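Local coordinates for protein group 1 truncated hemoglobin (Tetrahymena pyriformis, PDB 3AQ9) that binds a single heme and, as a truncated hemoglobin, probably binds oxygen at its iron and takes part in nitric oxide detoxification, at residues M69-F83 / K109-K121. The protein carries 1 engineered substitution. Numbering follows the deposited sequence.
Sequences MTEAHKGMNLQNLHF and KVIEHTRKDMLGK. With HEM (protoporphyrin IX containing Fe), chain C.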
loop_
_atom_site.group_PDB
_atom_site.type_symbol
_atom_site.label_atom_id
_atom_site.label_comp_id
_atom_site.label_asym_id
_atom_site.label_seq_id
_atom_site.Cartn_x
_atom_site.Cartn_y
_atom_site.Cartn_z
ATOM N N MET A 69 4.366 11.327 0.059
ATOM C CA MET A 69 3.547 10.727 1.111
ATOM C C MET A 69 3.225 11.745 2.210
ATOM O O MET A 69 2.293 11.477 2.972
ATOM C CB MET A 69 4.303 9.493 1.675
ATOM C CG MET A 69 4.441 8.382 0.604
ATOM S SD MET A 69 2.750 7.747 0.240
ATOM C CE MET A 69 2.399 8.537 -1.316
ATOM N N THR A 70 3.914 12.899 2.281
ATOM C CA THR A 70 3.518 13.887 3.256
ATOM C C THR A 70 2.265 14.606 2.703
ATOM O O THR A 70 1.275 14.780 3.425
ATOM C CB THR A 70 4.624 14.919 3.516
ATOM O OG1 THR A 70 5.727 14.135 4.086
ATOM C CG2 THR A 70 4.168 16.022 4.460
ATOM N N GLU A 71 2.385 15.064 1.441
ATOM C CA GLU A 71 1.265 15.826 0.818
ATOM C C GLU A 71 0.045 14.912 0.776
ATOM O O GLU A 71 -1.121 15.431 0.915
ATOM C CB GLU A 71 1.629 16.129 -0.655
ATOM C CG GLU A 71 2.786 17.162 -0.755
ATOM C CD GLU A 71 3.428 17.218 -2.321
ATOM O OE1 GLU A 71 3.387 16.211 -3.183
ATOM O OE2 GLU A 71 3.995 18.329 -2.634
ATOM N N ALA A 72 0.243 13.644 0.412
ATOM C CA ALA A 72 -0.923 12.695 0.211
ATOM C C ALA A 72 -1.766 12.588 1.524
ATOM O O ALA A 72 -2.999 12.500 1.438
ATOM C CB ALA A 72 -0.474 11.361 -0.169
ATOM N N HIS A 73 -1.120 12.707 2.674
ATOM C CA HIS A 73 -1.812 12.480 3.958
ATOM C C HIS A 73 -1.868 13.745 4.796
ATOM O O HIS A 73 -2.093 13.675 6.030
ATOM C CB HIS A 73 -1.169 11.300 4.715
ATOM C CG HIS A 73 -1.129 10.057 3.853
ATOM N ND1 HIS A 73 0.008 9.724 3.128
ATOM C CD2 HIS A 73 -2.096 9.195 3.482
ATOM C CE1 HIS A 73 -0.266 8.636 2.378
ATOM N NE2 HIS A 73 -1.475 8.255 2.715
ATOM N N LYS A 74 -1.713 14.884 4.143
ATOM C CA LYS A 74 -1.642 16.163 4.828
ATOM C C LYS A 74 -3.010 16.421 5.480
ATOM O O LYS A 74 -4.070 16.141 4.860
ATOM C CB LYS A 74 -1.310 17.275 3.798
ATOM C CG LYS A 74 -0.978 18.583 4.502
ATOM C CD LYS A 74 -0.374 19.685 3.641
ATOM C CE LYS A 74 0.985 20.166 4.336
ATOM N NZ LYS A 74 1.227 21.608 3.969
ATOM N N GLY A 75 -3.025 16.925 6.720
ATOM C CA GLY A 75 -4.270 17.234 7.373
ATOM C C GLY A 75 -4.951 16.033 8.046
ATOM O O GLY A 75 -5.906 16.288 8.819
ATOM N N MET A 76 -4.450 14.805 7.891
ATOM C CA MET A 76 -5.130 13.647 8.427
ATOM C C MET A 76 -4.612 13.353 9.879
ATOM O O MET A 76 -5.275 12.647 10.607
ATOM C CB MET A 76 -4.849 12.419 7.603
ATOM C CG MET A 76 -5.472 12.607 6.154
ATOM S SD MET A 76 -5.102 11.079 5.208
ATOM C CE MET A 76 -5.615 11.514 3.561
ATOM N N ASN A 77 -3.419 13.855 10.179
ATOM C CA ASN A 77 -2.782 13.599 11.537
ATOM C C ASN A 77 -2.835 12.095 11.816
ATOM O O ASN A 77 -3.293 11.658 12.876
ATOM C CB ASN A 77 -3.471 14.443 12.626
ATOM C CG ASN A 77 -2.597 14.563 13.868
ATOM O OD1 ASN A 77 -1.411 14.137 13.846
ATOM N ND2 ASN A 77 -3.155 15.047 14.919
ATOM N N LEU A 78 -2.370 11.300 10.875
ATOM C CA LEU A 78 -2.386 9.875 11.030
ATOM C C LEU A 78 -1.475 9.436 12.195
ATOM O O LEU A 78 -0.437 10.076 12.513
ATOM C CB LEU A 78 -1.856 9.140 9.770
ATOM C CG LEU A 78 -2.767 9.316 8.586
ATOM C CD1 LEU A 78 -2.040 8.727 7.362
ATOM C CD2 LEU A 78 -4.155 8.729 8.723
ATOM N N GLN A 79 -1.900 8.333 12.812
ATOM C CA GLN A 79 -1.283 7.821 14.051
ATOM C C GLN A 79 -0.631 6.461 13.727
ATOM O O GLN A 79 -0.980 5.779 12.781
ATOM C CB GLN A 79 -2.332 7.660 15.149
ATOM C CG GLN A 79 -3.135 8.961 15.497
ATOM C CD GLN A 79 -2.192 9.951 16.103
ATOM O OE1 GLN A 79 -1.552 9.632 17.133
ATOM N NE2 GLN A 79 -2.120 11.175 15.529
ATOM N N ASN A 80 0.363 6.127 14.547
ATOM C CA ASN A 80 0.973 4.830 14.380
ATOM C C ASN A 80 0.061 3.652 14.186
ATOM O O ASN A 80 0.334 2.750 13.344
ATOM C CB ASN A 80 1.761 4.615 15.659
ATOM C CG ASN A 80 2.905 3.894 15.389
ATOM O OD1 ASN A 80 3.813 4.346 14.558
ATOM N ND2 ASN A 80 2.981 2.741 16.094
ATOM N N LEU A 81 -1.038 3.613 14.913
ATOM C CA LEU A 81 -1.886 2.398 14.745
ATOM C C LEU A 81 -2.486 2.319 13.346
ATOM O O LEU A 81 -2.854 1.231 12.830
ATOM C CB LEU A 81 -3.007 2.388 15.807
ATOM C CG LEU A 81 -4.152 3.329 15.406
ATOM C CD1 LEU A 81 -5.376 2.581 15.586
ATOM C CD2 LEU A 81 -4.133 4.402 16.290
ATOM N N HIS A 82 -2.650 3.480 12.708
ATOM C CA HIS A 82 -3.206 3.463 11.337
ATOM C C HIS A 82 -2.183 2.904 10.352
ATOM O O HIS A 82 -2.544 2.090 9.499
ATOM C CB HIS A 82 -3.496 4.880 10.862
ATOM C CG HIS A 82 -4.469 5.606 11.736
ATOM N ND1 HIS A 82 -5.730 5.115 12.069
ATOM C CD2 HIS A 82 -4.360 6.827 12.325
ATOM C CE1 HIS A 82 -6.324 6.000 12.885
ATOM N NE2 HIS A 82 -5.501 7.033 13.057
ATOM N N PHE A 83 -0.896 3.251 10.528
ATOM C CA PHE A 83 0.089 2.713 9.587
ATOM C C PHE A 83 0.278 1.242 9.860
ATOM O O PHE A 83 0.405 0.467 8.911
ATOM C CB PHE A 83 1.442 3.463 9.803
ATOM C CG PHE A 83 2.473 3.163 8.696
ATOM C CD1 PHE A 83 2.587 4.034 7.643
ATOM C CD2 PHE A 83 3.343 2.064 8.842
ATOM C CE1 PHE A 83 3.520 3.855 6.633
ATOM C CE2 PHE A 83 4.321 1.817 7.841
ATOM C CZ PHE A 83 4.383 2.724 6.720
ATOM N N LYS A 109 9.480 -4.041 4.434
ATOM C CA LYS A 109 10.682 -3.243 4.923
ATOM C C LYS A 109 10.881 -2.015 4.031
ATOM O O LYS A 109 11.261 -0.939 4.561
ATOM C CB LYS A 109 11.962 -4.067 4.892
ATOM C CG LYS A 109 12.036 -5.048 6.055
ATOM C CD LYS A 109 13.385 -5.877 6.038
ATOM C CE LYS A 109 14.593 -5.002 5.644
ATOM N NZ LYS A 109 15.850 -5.858 5.875
ATOM N N VAL A 110 10.592 -2.125 2.720
ATOM C CA VAL A 110 10.687 -0.907 1.854
ATOM C C VAL A 110 9.595 0.069 2.252
ATOM O O VAL A 110 9.838 1.230 2.516
ATOM C CB VAL A 110 10.568 -1.270 0.336
ATOM C CG1 VAL A 110 10.383 0.025 -0.492
ATOM C CG2 VAL A 110 11.879 -2.085 -0.112
ATOM N N ILE A 111 8.368 -0.431 2.336
ATOM C CA ILE A 111 7.211 0.503 2.579
ATOM C C ILE A 111 7.293 1.103 3.956
ATOM O O ILE A 111 6.918 2.288 4.158
ATOM C CB ILE A 111 5.944 -0.316 2.445
ATOM C CG1 ILE A 111 5.856 -0.763 0.996
ATOM C CG2 ILE A 111 4.606 0.519 2.859
ATOM C CD1 ILE A 111 4.821 -1.906 0.723
ATOM N N GLU A 112 7.914 0.382 4.902
ATOM C CA GLU A 112 7.976 0.891 6.299
ATOM C C GLU A 112 8.736 2.271 6.340
ATOM O O GLU A 112 8.456 3.130 7.202
ATOM C CB GLU A 112 8.727 -0.169 7.170
ATOM C CG GLU A 112 9.209 0.308 8.472
ATOM C CD GLU A 112 7.980 0.695 9.438
ATOM O OE1 GLU A 112 8.236 1.561 10.360
ATOM O OE2 GLU A 112 6.916 0.071 9.291
ATOM N N HIS A 113 9.681 2.496 5.409
ATOM C CA HIS A 113 10.465 3.777 5.470
ATOM C C HIS A 113 9.505 4.991 5.230
ATOM O O HIS A 113 9.945 6.124 5.569
ATOM C CB HIS A 113 11.534 3.695 4.373
ATOM C CG HIS A 113 12.677 2.822 4.761
ATOM N ND1 HIS A 113 12.894 1.527 4.282
ATOM C CD2 HIS A 113 13.643 3.070 5.662
ATOM C CE1 HIS A 113 14.024 1.043 4.851
ATOM N NE2 HIS A 113 14.485 1.966 5.699
ATOM N N THR A 114 8.290 4.766 4.711
ATOM C CA THR A 114 7.406 5.933 4.447
ATOM C C THR A 114 6.681 6.352 5.710
ATOM O O THR A 114 6.002 7.415 5.698
ATOM C CB THR A 114 6.349 5.659 3.396
ATOM O OG1 THR A 114 5.459 4.568 3.803
ATOM C CG2 THR A 114 6.972 5.274 2.027
ATOM N N ARG A 115 6.804 5.557 6.795
ATOM C CA ARG A 115 5.961 5.861 8.010
ATOM C C ARG A 115 6.199 7.332 8.479
ATOM O O ARG A 115 5.231 8.090 8.728
ATOM C CB ARG A 115 6.287 4.883 9.113
ATOM C CG ARG A 115 5.363 5.127 10.406
ATOM C CD ARG A 115 5.879 4.217 11.596
ATOM N NE ARG A 115 5.851 2.754 11.294
ATOM C CZ ARG A 115 4.890 1.909 11.701
ATOM N NH1 ARG A 115 3.774 2.321 12.387
ATOM N NH2 ARG A 115 4.999 0.625 11.387
ATOM N N LYS A 116 7.459 7.728 8.608
ATOM C CA LYS A 116 7.717 9.065 9.171
ATOM C C LYS A 116 7.239 10.155 8.235
ATOM O O LYS A 116 7.076 11.329 8.704
ATOM C CB LYS A 116 9.186 9.278 9.479
ATOM C CG LYS A 116 10.063 9.235 8.186
ATOM C CD LYS A 116 11.547 9.550 8.570
ATOM C CE LYS A 116 12.404 9.596 7.227
ATOM N NZ LYS A 116 13.744 10.071 7.661
ATOM N N ASP A 117 7.065 9.839 6.960
ATOM C CA ASP A 117 6.650 10.913 6.040
ATOM C C ASP A 117 5.131 11.217 6.138
ATOM O O ASP A 117 4.722 12.318 5.741
ATOM C CB ASP A 117 6.958 10.524 4.572
ATOM C CG ASP A 117 8.513 10.412 4.378
ATOM O OD1 ASP A 117 9.226 11.215 4.991
ATOM O OD2 ASP A 117 8.885 9.360 3.811
ATOM N N MET A 118 4.340 10.264 6.655
ATOM C CA MET A 118 2.860 10.456 6.606
ATOM C C MET A 118 2.271 10.591 8.006
ATOM O O MET A 118 1.120 11.010 8.132
ATOM C CB MET A 118 2.203 9.373 5.782
ATOM C CG MET A 118 2.443 7.964 6.378
ATOM S SD MET A 118 1.552 6.779 5.336
ATOM C CE MET A 118 2.613 6.715 3.853
ATOM N N LEU A 119 2.966 10.117 9.047
ATOM C CA LEU A 119 2.330 10.258 10.367
ATOM C C LEU A 119 2.333 11.740 10.848
ATOM O O LEU A 119 3.324 12.515 10.752
ATOM C CB LEU A 119 3.043 9.428 11.495
ATOM C CG LEU A 119 2.931 7.903 11.209
ATOM C CD1 LEU A 119 3.535 7.241 12.520
ATOM C CD2 LEU A 119 1.494 7.448 10.904
ATOM N N GLY A 120 1.201 12.130 11.462
ATOM C CA GLY A 120 1.123 13.397 12.135
ATOM C C GLY A 120 1.183 14.605 11.236
ATOM O O GLY A 120 1.640 15.660 11.696
ATOM N N LYS A 121 0.711 14.439 9.985
ATOM C CA LYS A 121 0.766 15.520 8.978
ATOM C C LYS A 121 -0.574 16.215 8.806
ATOM O O LYS A 121 -1.561 15.842 9.480
ATOM C CB LYS A 121 1.270 14.979 7.629
ATOM C CG LYS A 121 2.654 14.279 7.695
ATOM C CD LYS A 121 3.748 15.168 8.281
ATOM C CE LYS A 121 5.096 14.399 8.297
ATOM N NZ LYS A 121 6.078 15.270 9.040
ATOM O OXT LYS A 121 -0.572 17.216 8.015
HETATM C CHA HEM C . -3.671 8.963 -0.485
HETATM C CHB HEM C . -5.265 7.030 3.740
HETATM C CHC HEM C . -0.988 4.896 4.365
HETATM C CHD HEM C . -0.119 5.622 -0.408
HETATM C C1A HEM C . -4.456 8.623 0.604
HETATM C C2A HEM C . -5.806 9.136 0.889
HETATM C C3A HEM C . -6.230 8.577 2.002
HETATM C C4A HEM C . -5.187 7.734 2.541
HETATM C CMA HEM C . -7.565 8.713 2.754
HETATM C CAA HEM C . -6.611 10.048 -0.121
HETATM C CBA HEM C . -7.244 11.422 0.185
HETATM C CGA HEM C . -8.229 11.474 -1.136
HETATM O O1A HEM C . -7.702 11.763 -2.270
HETATM O O2A HEM C . -9.359 10.851 -1.185
HETATM C C1B HEM C . -4.147 6.342 4.290
HETATM C C2B HEM C . -4.179 5.859 5.661
HETATM C C3B HEM C . -2.950 5.357 5.864
HETATM C C4B HEM C . -2.260 5.479 4.606
HETATM C CMB HEM C . -5.311 5.951 6.682
HETATM C CAB HEM C . -2.457 4.768 7.193
HETATM C CBB HEM C . -1.247 5.199 7.517
HETATM C C1C HEM C . -0.411 4.843 3.084
HETATM C C2C HEM C . 0.740 4.047 2.737
HETATM C C3C HEM C . 0.925 4.256 1.418
HETATM C C4C HEM C . -0.070 5.155 0.915
HETATM C CMC HEM C . 1.515 3.111 3.754
HETATM C CAC HEM C . 1.988 3.616 0.449
HETATM C CBC HEM C . 3.066 2.998 0.930
HETATM C C1D HEM C . -1.013 6.621 -0.815
HETATM C C2D HEM C . -1.014 7.120 -2.165
HETATM C C3D HEM C . -2.056 8.124 -2.163
HETATM C C4D HEM C . -2.573 8.124 -0.834
HETATM C CMD HEM C . -0.135 6.766 -3.374
HETATM C CAD HEM C . -2.495 8.950 -3.342
HETATM C CBD HEM C . -1.735 10.192 -3.537
HETATM C CGD HEM C . -2.205 10.850 -4.855
HETATM O O1D HEM C . -1.496 11.702 -5.382
HETATM O O2D HEM C . -3.454 10.703 -5.201
HETATM N NA HEM C . -4.144 7.782 1.661
HETATM N NB HEM C . -2.962 6.170 3.549
HETATM N NC HEM C . -0.876 5.510 1.989
HETATM N ND HEM C . -2.009 7.176 0.031
HETATM FE FE HEM C . -2.495 6.691 1.826
HETATM O O HOH W 1 -1.038 12.487 8.477
HETATM O O HOH W 2 -3.536 4.921 1.025
#
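Arg115 lies across one face of the Phe83 ring. Its CB sits 3.7 Å from the ring centroid, almost on the ring normal, a CH-pi contact; CG, anti to the backbone N (chi1 -177°), runs on over Phe83 CG. CD lies beside Asn80 OD1, and a bend at chi3 leads NE over Phe83 CD2, with CZ 3.3 Å from that carbon and the guanidinium plane turned 48° from the ring. At the tip, NE and NH2 grip Glu112 side-on, one to each carboxylate oxygen, while NH1 makes a weak hydrogen bond to Asn80 OD1 and a salt bridge to Asp84. Arginine suits this place because its apolar stem covers an aromatic face while its head reaches two acids; a leucine here would probably leave Glu112 and Asp84 without this cationic mate. At the edge of the Phe83 ring stands Met118 SD, a Met-aromatic contact; this flexible thioether also puts SD over the His73 imidazole, 4.1 Å from its centroid, and 3.3 Å from the heme CHC. His73 ND1 donates to Met69 O at 2.9 Å, in the carbonyl plane, fixing the ring's rotation while NE2 binds the iron at 2.1 Å. Gly75 N gives a nearly straight hydrogen bond to Lys121 OXT (2.8 Å); at its phi of 83° a CB would jam against the preceding carbonyl O. This is the proximal heme pocket of a 2/2 globin, walled by the C-terminal segment.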